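Ammonium transporter (Kuenenia stuttgartiensis, PDB 6EU6) probably senses ammonium at the membrane through an Amt-type transporter domain that assembles as a trimer and relays the signal to a histidine kinase. Local coordinates at residues Thr128-Val132 with Ala133-Pro137; Thr281-Ser284 with Asn285-Pro289; Trp370-Gly373 with Leu374-Phe378. One frame throughout, in Å; residues are numbered along the deposited sequence.

Interaction 1 of 3, residues Thr128-Val132 with Ala133-Pro137; sequences TAFIV and AIIYP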
loop_
_atom_site.group_PDB
_atom_site.type_symbol
_atom_site.label_atom_id
_atom_site.label_comp_id
_atom_site.label_asym_id
_atom_site.label_seq_id
_atom_site.Cartn_x
_atom_site.Cartn_y
_atom_site.Cartn_z
ATOM N N THR A 128 21.144 0.777 14.942
ATOM C CA THR A 128 19.939 1.525 14.857
ATOM C C THR A 128 19.782 2.500 15.975
ATOM O O THR A 128 19.455 3.665 15.791
ATOM C CB THR A 128 18.676 0.581 14.875
ATOM O OG1 THR A 128 18.783 -0.386 13.816
ATOM C CG2 THR A 128 17.377 1.415 14.717
ATOM N N ALA A 129 20.014 2.043 17.180
ATOM C CA ALA A 129 19.833 2.936 18.308
ATOM C C ALA A 129 20.804 4.096 18.230
ATOM O O ALA A 129 20.439 5.265 18.507
ATOM C CB ALA A 129 20.074 2.139 19.598
ATOM N N PHE A 130 22.043 3.787 17.823
ATOM C CA PHE A 130 23.086 4.821 17.774
ATOM C C PHE A 130 22.832 5.882 16.697
ATOM O O PHE A 130 22.939 7.093 16.945
ATOM C CB PHE A 130 24.457 4.197 17.688
ATOM C CG PHE A 130 25.598 5.199 17.782
ATOM C CD1 PHE A 130 26.005 5.734 19.025
ATOM C CD2 PHE A 130 26.332 5.581 16.642
ATOM C CE1 PHE A 130 27.058 6.647 19.086
ATOM C CE2 PHE A 130 27.374 6.504 16.746
ATOM C CZ PHE A 130 27.730 7.019 17.964
ATOM N N ILE A 131 22.441 5.456 15.497
ATOM C CA ILE A 131 22.181 6.410 14.451
ATOM C C ILE A 131 21.014 7.305 14.794
ATOM O O ILE A 131 21.078 8.520 14.540
ATOM C CB ILE A 131 22.124 5.777 13.045
ATOM C CG1 ILE A 131 22.161 6.915 11.974
ATOM C CG2 ILE A 131 20.869 4.937 12.875
ATOM C CD1 ILE A 131 22.106 6.448 10.552
ATOM N N VAL A 132 19.975 6.749 15.442
ATOM C CA VAL A 132 18.799 7.494 15.714
ATOM C C VAL A 132 18.932 8.481 16.920
ATOM O O VAL A 132 18.258 9.529 16.956
ATOM C CB VAL A 132 17.583 6.572 15.897
ATOM C CG1 VAL A 132 16.333 7.396 16.174
ATOM C CG2 VAL A 132 17.282 5.779 14.580
ATOM N N ALA A 133 19.771 8.101 17.893
ATOM C CA ALA A 133 20.022 8.878 19.133
ATOM C C ALA A 133 21.066 9.967 18.952
ATOM O O ALA A 133 20.927 10.983 19.574
ATOM C CB ALA A 133 20.443 7.936 20.291
ATOM N N ILE A 134 22.035 9.770 18.057
ATOM C CA ILE A 134 23.249 10.614 17.920
ATOM C C ILE A 134 23.503 11.148 16.516
ATOM O O ILE A 134 23.319 12.343 16.245
ATOM C CB ILE A 134 24.487 9.861 18.475
ATOM C CG1 ILE A 134 24.304 9.786 20.009
ATOM C CG2 ILE A 134 25.769 10.656 18.221
ATOM C CD1 ILE A 134 24.865 8.580 20.581
ATOM N N ILE A 135 23.881 10.269 15.622
ATOM C CA ILE A 135 24.340 10.700 14.277
ATOM C C ILE A 135 23.253 11.471 13.556
ATOM O O ILE A 135 23.454 12.635 13.146
ATOM C CB ILE A 135 24.845 9.511 13.424
ATOM C CG1 ILE A 135 26.026 8.828 14.125
ATOM C CG2 ILE A 135 25.192 9.929 12.014
ATOM C CD1 ILE A 135 26.522 7.619 13.386
ATOM N N TYR A 136 22.079 10.826 13.396
ATOM C CA TYR A 136 21.016 11.453 12.562
ATOM C C TYR A 136 20.458 12.757 13.139
ATOM O O TYR A 136 20.374 13.785 12.422
ATOM C CB TYR A 136 19.895 10.404 12.266
ATOM C CG TYR A 136 18.743 10.982 11.581
ATOM C CD1 TYR A 136 18.795 11.257 10.237
ATOM C CD2 TYR A 136 17.609 11.353 12.299
ATOM C CE1 TYR A 136 17.735 11.863 9.601
ATOM C CE2 TYR A 136 16.521 11.993 11.682
ATOM C CZ TYR A 136 16.578 12.222 10.306
ATOM O OH TYR A 136 15.495 12.801 9.640
ATOM N N PRO A 137 19.991 12.737 14.386
ATOM C CA PRO A 137 19.364 13.952 14.837
ATOM C C PRO A 137 20.346 15.172 15.068
ATOM O O PRO A 137 19.935 16.302 14.922
ATOM C CB PRO A 137 18.721 13.552 16.184
ATOM C CG PRO A 137 19.592 12.451 16.691
ATOM C CD PRO A 137 20.101 11.718 15.443
#

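Interaction 2 of 3, residues Thr281-Ser284 with Asn285-Pro289; sequences TASS and NMVTP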
loop_
_atom_site.group_PDB
_atom_site.type_symbol
_atom_site.label_atom_id
_atom_site.label_comp_id
_atom_site.label_asym_id
_atom_site.label_seq_id
_atom_site.Cartn_x
_atom_site.Cartn_y
_atom_site.Cartn_z
ATOM N N THR A 281 15.066 14.062 -3.929
ATOM C CA THR A 281 14.658 14.398 -2.589
ATOM C C THR A 281 15.288 15.707 -2.117
ATOM O O THR A 281 14.783 16.363 -1.171
ATOM C CB THR A 281 15.000 13.196 -1.626
ATOM O OG1 THR A 281 14.131 12.082 -1.975
ATOM C CG2 THR A 281 14.654 13.419 -0.306
ATOM N N ALA A 282 16.421 16.081 -2.702
ATOM C CA ALA A 282 17.106 17.340 -2.248
ATOM C C ALA A 282 16.391 18.564 -2.774
ATOM O O ALA A 282 16.526 19.626 -2.204
ATOM C CB ALA A 282 18.530 17.398 -2.759
ATOM N N SER A 283 15.701 18.436 -3.904
ATOM C CA SER A 283 15.339 19.598 -4.665
ATOM C C SER A 283 13.980 19.568 -5.308
ATOM O O SER A 283 13.638 20.466 -6.079
ATOM C CB SER A 283 16.377 19.813 -5.760
ATOM O OG SER A 283 16.300 18.763 -6.696
ATOM N N SER A 284 13.138 18.599 -4.977
ATOM C CA SER A 284 11.924 18.419 -5.790
ATOM C C SER A 284 10.961 19.603 -5.709
ATOM O O SER A 284 10.114 19.733 -6.572
ATOM C CB SER A 284 11.207 17.103 -5.429
ATOM O OG SER A 284 10.950 17.140 -4.064
ATOM N N ASN A 285 11.067 20.480 -4.694
ATOM C CA ASN A 285 10.184 21.638 -4.598
ATOM C C ASN A 285 10.694 22.846 -5.398
ATOM O O ASN A 285 9.971 23.839 -5.535
ATOM C CB ASN A 285 10.055 22.070 -3.149
ATOM C CG ASN A 285 11.408 22.518 -2.545
ATOM O OD1 ASN A 285 12.480 21.938 -2.804
ATOM N ND2 ASN A 285 11.357 23.539 -1.737
ATOM N N MET A 286 11.892 22.768 -5.952
ATOM C CA MET A 286 12.542 23.970 -6.509
ATOM C C MET A 286 13.034 23.843 -7.894
ATOM O O MET A 286 13.667 24.778 -8.407
ATOM C CB MET A 286 13.682 24.484 -5.596
ATOM C CG MET A 286 14.786 23.549 -5.243
ATOM S SD MET A 286 15.898 24.076 -3.855
ATOM C CE MET A 286 14.757 24.417 -2.635
ATOM N N VAL A 287 12.712 22.726 -8.529
ATOM C CA VAL A 287 13.147 22.463 -9.908
ATOM C C VAL A 287 11.917 22.279 -10.774
ATOM O O VAL A 287 10.819 22.096 -10.260
ATOM C CB VAL A 287 14.095 21.253 -10.036
ATOM C CG1 VAL A 287 15.273 21.409 -9.099
ATOM C CG2 VAL A 287 13.402 19.894 -9.759
ATOM N N THR A 288 12.114 22.392 -12.076
ATOM C CA THR A 288 11.086 22.141 -13.092
ATOM C C THR A 288 11.079 20.634 -13.451
ATOM O O THR A 288 12.073 19.928 -13.252
ATOM C CB THR A 288 11.390 22.946 -14.420
ATOM O OG1 THR A 288 12.642 22.503 -14.973
ATOM C CG2 THR A 288 11.425 24.478 -14.210
ATOM N N PRO A 289 9.998 20.153 -14.055
ATOM C CA PRO A 289 10.002 18.753 -14.420
ATOM C C PRO A 289 11.132 18.365 -15.378
ATOM O O PRO A 289 11.700 17.275 -15.210
ATOM C CB PRO A 289 8.644 18.560 -15.079
ATOM C CG PRO A 289 7.781 19.591 -14.458
ATOM C CD PRO A 289 8.685 20.783 -14.261
#

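Interaction 3 of 3, residues Trp370-Gly373 with Leu374-Phe378; sequences WSFG and LGMLF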
loop_
_atom_site.group_PDB
_atom_site.type_symbol
_atom_site.label_atom_id
_atom_site.label_comp_id
_atom_site.label_asym_id
_atom_site.label_seq_id
_atom_site.Cartn_x
_atom_site.Cartn_y
_atom_site.Cartn_z
ATOM N N TRP A 370 31.053 13.214 9.639
ATOM C CA TRP A 370 30.314 12.915 10.845
ATOM C C TRP A 370 29.786 11.449 10.884
ATOM O O TRP A 370 30.030 10.732 11.841
ATOM C CB TRP A 370 29.171 13.916 10.930
ATOM C CG TRP A 370 28.176 13.766 12.122
ATOM C CD1 TRP A 370 26.818 13.398 12.041
ATOM C CD2 TRP A 370 28.413 14.080 13.482
ATOM N NE1 TRP A 370 26.244 13.441 13.303
ATOM C CE2 TRP A 370 27.205 13.823 14.205
ATOM C CE3 TRP A 370 29.550 14.471 14.201
ATOM C CZ2 TRP A 370 27.100 14.038 15.588
ATOM C CZ3 TRP A 370 29.429 14.687 15.590
ATOM C CH2 TRP A 370 28.216 14.458 16.262
ATOM N N SER A 371 29.033 11.030 9.848
ATOM C CA SER A 371 28.365 9.753 9.858
ATOM C C SER A 371 29.302 8.595 9.565
ATOM O O SER A 371 29.316 7.611 10.308
ATOM C CB SER A 371 27.083 9.771 8.931
ATOM O OG SER A 371 26.485 8.495 8.969
ATOM N N PHE A 372 30.159 8.694 8.550
ATOM C CA PHE A 372 31.160 7.642 8.374
ATOM C C PHE A 372 32.136 7.629 9.565
ATOM O O PHE A 372 32.462 6.589 10.078
ATOM C CB PHE A 372 31.895 7.862 7.084
ATOM C CG PHE A 372 32.833 6.778 6.762
ATOM C CD1 PHE A 372 32.360 5.548 6.288
ATOM C CD2 PHE A 372 34.215 6.971 6.927
ATOM C CE1 PHE A 372 33.225 4.501 6.061
ATOM C CE2 PHE A 372 35.087 5.927 6.681
ATOM C CZ PHE A 372 34.595 4.702 6.220
ATOM N N GLY A 373 32.656 8.775 9.985
ATOM C CA GLY A 373 33.631 8.759 11.074
ATOM C C GLY A 373 33.101 8.276 12.417
ATOM O O GLY A 373 33.702 7.426 13.077
ATOM N N LEU A 374 31.967 8.792 12.846
ATOM C CA LEU A 374 31.351 8.224 14.049
ATOM C C LEU A 374 30.896 6.774 13.907
ATOM O O LEU A 374 30.884 6.005 14.876
ATOM C CB LEU A 374 30.174 9.028 14.512
ATOM C CG LEU A 374 30.483 10.267 15.323
ATOM C CD1 LEU A 374 29.186 11.010 15.692
ATOM C CD2 LEU A 374 31.235 9.867 16.605
ATOM N N GLY A 375 30.509 6.399 12.708
ATOM C CA GLY A 375 30.112 5.037 12.474
ATOM C C GLY A 375 31.290 4.126 12.573
ATOM O O GLY A 375 31.184 3.039 13.218
ATOM N N MET A 376 32.422 4.536 11.973
ATOM C CA MET A 376 33.673 3.747 12.181
ATOM C C MET A 376 34.035 3.584 13.675
ATOM O O MET A 376 34.298 2.465 14.139
ATOM C CB MET A 376 34.865 4.319 11.410
ATOM C CG MET A 376 34.785 4.122 9.900
ATOM S SD MET A 376 34.732 2.400 9.299
ATOM C CE MET A 376 36.405 1.931 9.746
ATOM N N LEU A 377 33.988 4.671 14.430
ATOM C CA LEU A 377 34.277 4.621 15.845
ATOM C C LEU A 377 33.297 3.725 16.589
ATOM O O LEU A 377 33.651 2.920 17.459
ATOM C CB LEU A 377 34.285 6.054 16.418
ATOM C CG LEU A 377 35.564 6.787 15.945
ATOM C CD1 LEU A 377 35.624 8.290 16.229
ATOM C CD2 LEU A 377 36.773 6.110 16.579
ATOM N N PHE A 378 32.043 3.847 16.214
ATOM C CA PHE A 378 30.991 3.075 16.905
ATOM C C PHE A 378 31.184 1.619 16.681
ATOM O O PHE A 378 31.182 0.858 17.657
ATOM C CB PHE A 378 29.591 3.520 16.482
ATOM C CG PHE A 378 28.514 2.686 17.065
ATOM C CD1 PHE A 378 28.060 2.922 18.348
ATOM C CD2 PHE A 378 28.004 1.620 16.346
ATOM C CE1 PHE A 378 27.102 2.080 18.949
ATOM C CE2 PHE A 378 27.005 0.825 16.900
ATOM C CZ PHE A 378 26.571 1.045 18.224
#

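Interaction 1 of 3, residues Thr128-Val132 with Ala133-Pro137
F130 meets both I134 and I135 with its ring. The CD1 methyl of I134 lies 3.3 Å from F130 CE1, a tight fit for two carbons, while CB of the same isoleucine sits over one face of the ring, toward its rim. I135 crosses the ring at about a right angle and brings its CD1 to 3.6 Å from F130 CE2, an approach that is neither face-on nor edge-on. The ring can serve both because its CG stands anti to the backbone N (chi1 -174°), which swings it forward along the helix. I131 adds a looser aliphatic contact, CG1 to I135 CB at 4.0 Å. With the ring cut back to an alanine here, I134 and I135 would probably lose the surface they rest on, and a gap would open between them and F378. Behind these side chains lies a helix that changes its winding. A133 N and I134 N bond to A129 O and F130 O in the normal fashion, but the next bond reaches five residues, from Y136 N to I131 O at 2.8 Å, in the carbonyl plane. This is a pi-bulge, and it comes immediately before a proline kink: P137 has no N-H to give, its CG rests 3.2 Å from V132 O, and that buried carbonyl oxygen finds no polar partner in the model. The axes of 128-132 and 133-137 differ in direction by 45°. Further out, F130 stacks on the F378 ring of helix 353-385, and I131 and I135 pack on F177 of helix 167-185, as suits branched aliphatic side chains in a transmembrane interior.

Interaction 2 of 3, residues Thr281-Ser284 with Asn285-Pro289
S283 and M286 are joined by a hydrogen bond, M286 N to S283 O at 2.9 Å, nearly straight at the hydrogen (166°). The donor stands above the carbonyl plane, 42° out of it. With S284 and N285 in helix-like conformations at the two corners, this is a type I beta turn, and serine and asparagine are residue types that such corners favour. Van der Waals contacts gather largely round the same carbonyl oxygen. M286 CG lies 3.4 Å from S283 O, placed there because it occupies the position between backbone N and carbonyl carbon (chi1 56°). V287 brings both methyls alongside: CG1 is 3.6 Å and CG2 3.7 Å from S283 O, and CG1 also lies 3.7 Å from S283 OG. A small serine leaves room for these aliphatic groups to come so close. Polar partners from other parts of the chain fix the loop, which links helix 266-280 to helix 289-312. The side-chain amide of N241 donates to both S284 O and V287 O, linking a corner of the turn to the residue that follows it, and T288 occupies the N-cap position of the helix that follows, its OG1 bonded to S291 OG. The amide of N285 is less well provided for: ND2 makes a weak hydrogen bond to a sulfonate oxygen of a bound buffer molecule, while OD1 is buried without a polar partner in the model. The S283 carbonyl oxygen is thus both bonded by M286 N and enclosed by M286 and V287 carbons, while N241 and backbone bonds to F164 and Q342 anchor the loop to its surroundings.

Interaction 3 of 3, residues Trp370-Gly373 with Leu374-Phe378
W370 to G373 are joined to L374 to L377 by four successive backbone hydrogen bonds of the i to i+4 kind, from L374 N to W370 O through L377 N to G373 O, along the helix that has a wider turn at 370-372. On one flank L374 sets its CD1 methyl almost squarely over the six-membered ring of W370, 3.5 Å from the centroid and 5° off the normal, a close CH-pi contact. On another, F372 and M376 run side by side in the same direction: M376 CG lies over the phenyl face, 3.9 Å from the F372 centroid, and the bend at chi2 (-61°) carries SD obliquely to 4.5 Å from that centroid, a Met-aromatic contact. Both are i to i+4 pairs on helix 353-385, which in this Amt fold packs against helices 121-144 and 167-185. Glycine suits position 375 because a CB there would crowd S371 O. The polar ends turn to neighbouring helices: S371 OG bonds to I173 O, and W370 NE1 donates to I135 O. The F372 side chain, with M179 and I183 beside it, comes within about 4 Å, nearest atoms, of a bound maltoside detergent.

Along the chain the three contacts follow in series: interaction 1 on helix 121-144, interaction 2 in the loop between helices 266-280 and 289-312, interaction 3 on helix 353-385. Interactions 1 and 3 are close neighbours, their centres about 11 Å apart, and they touch directly, so the pi-bulged part of one helix is fastened to the widened turn of another although more than 230 residues separate them. Interaction 2 lies on the opposite side of the chain's centre, with centres about 27 and 30 Å from the other two, and touches neither. Thus two belong to one helix-helix interface of the transmembrane bundle, while the third shapes a connection where P289 packs on F59 of a neighbouring subunit.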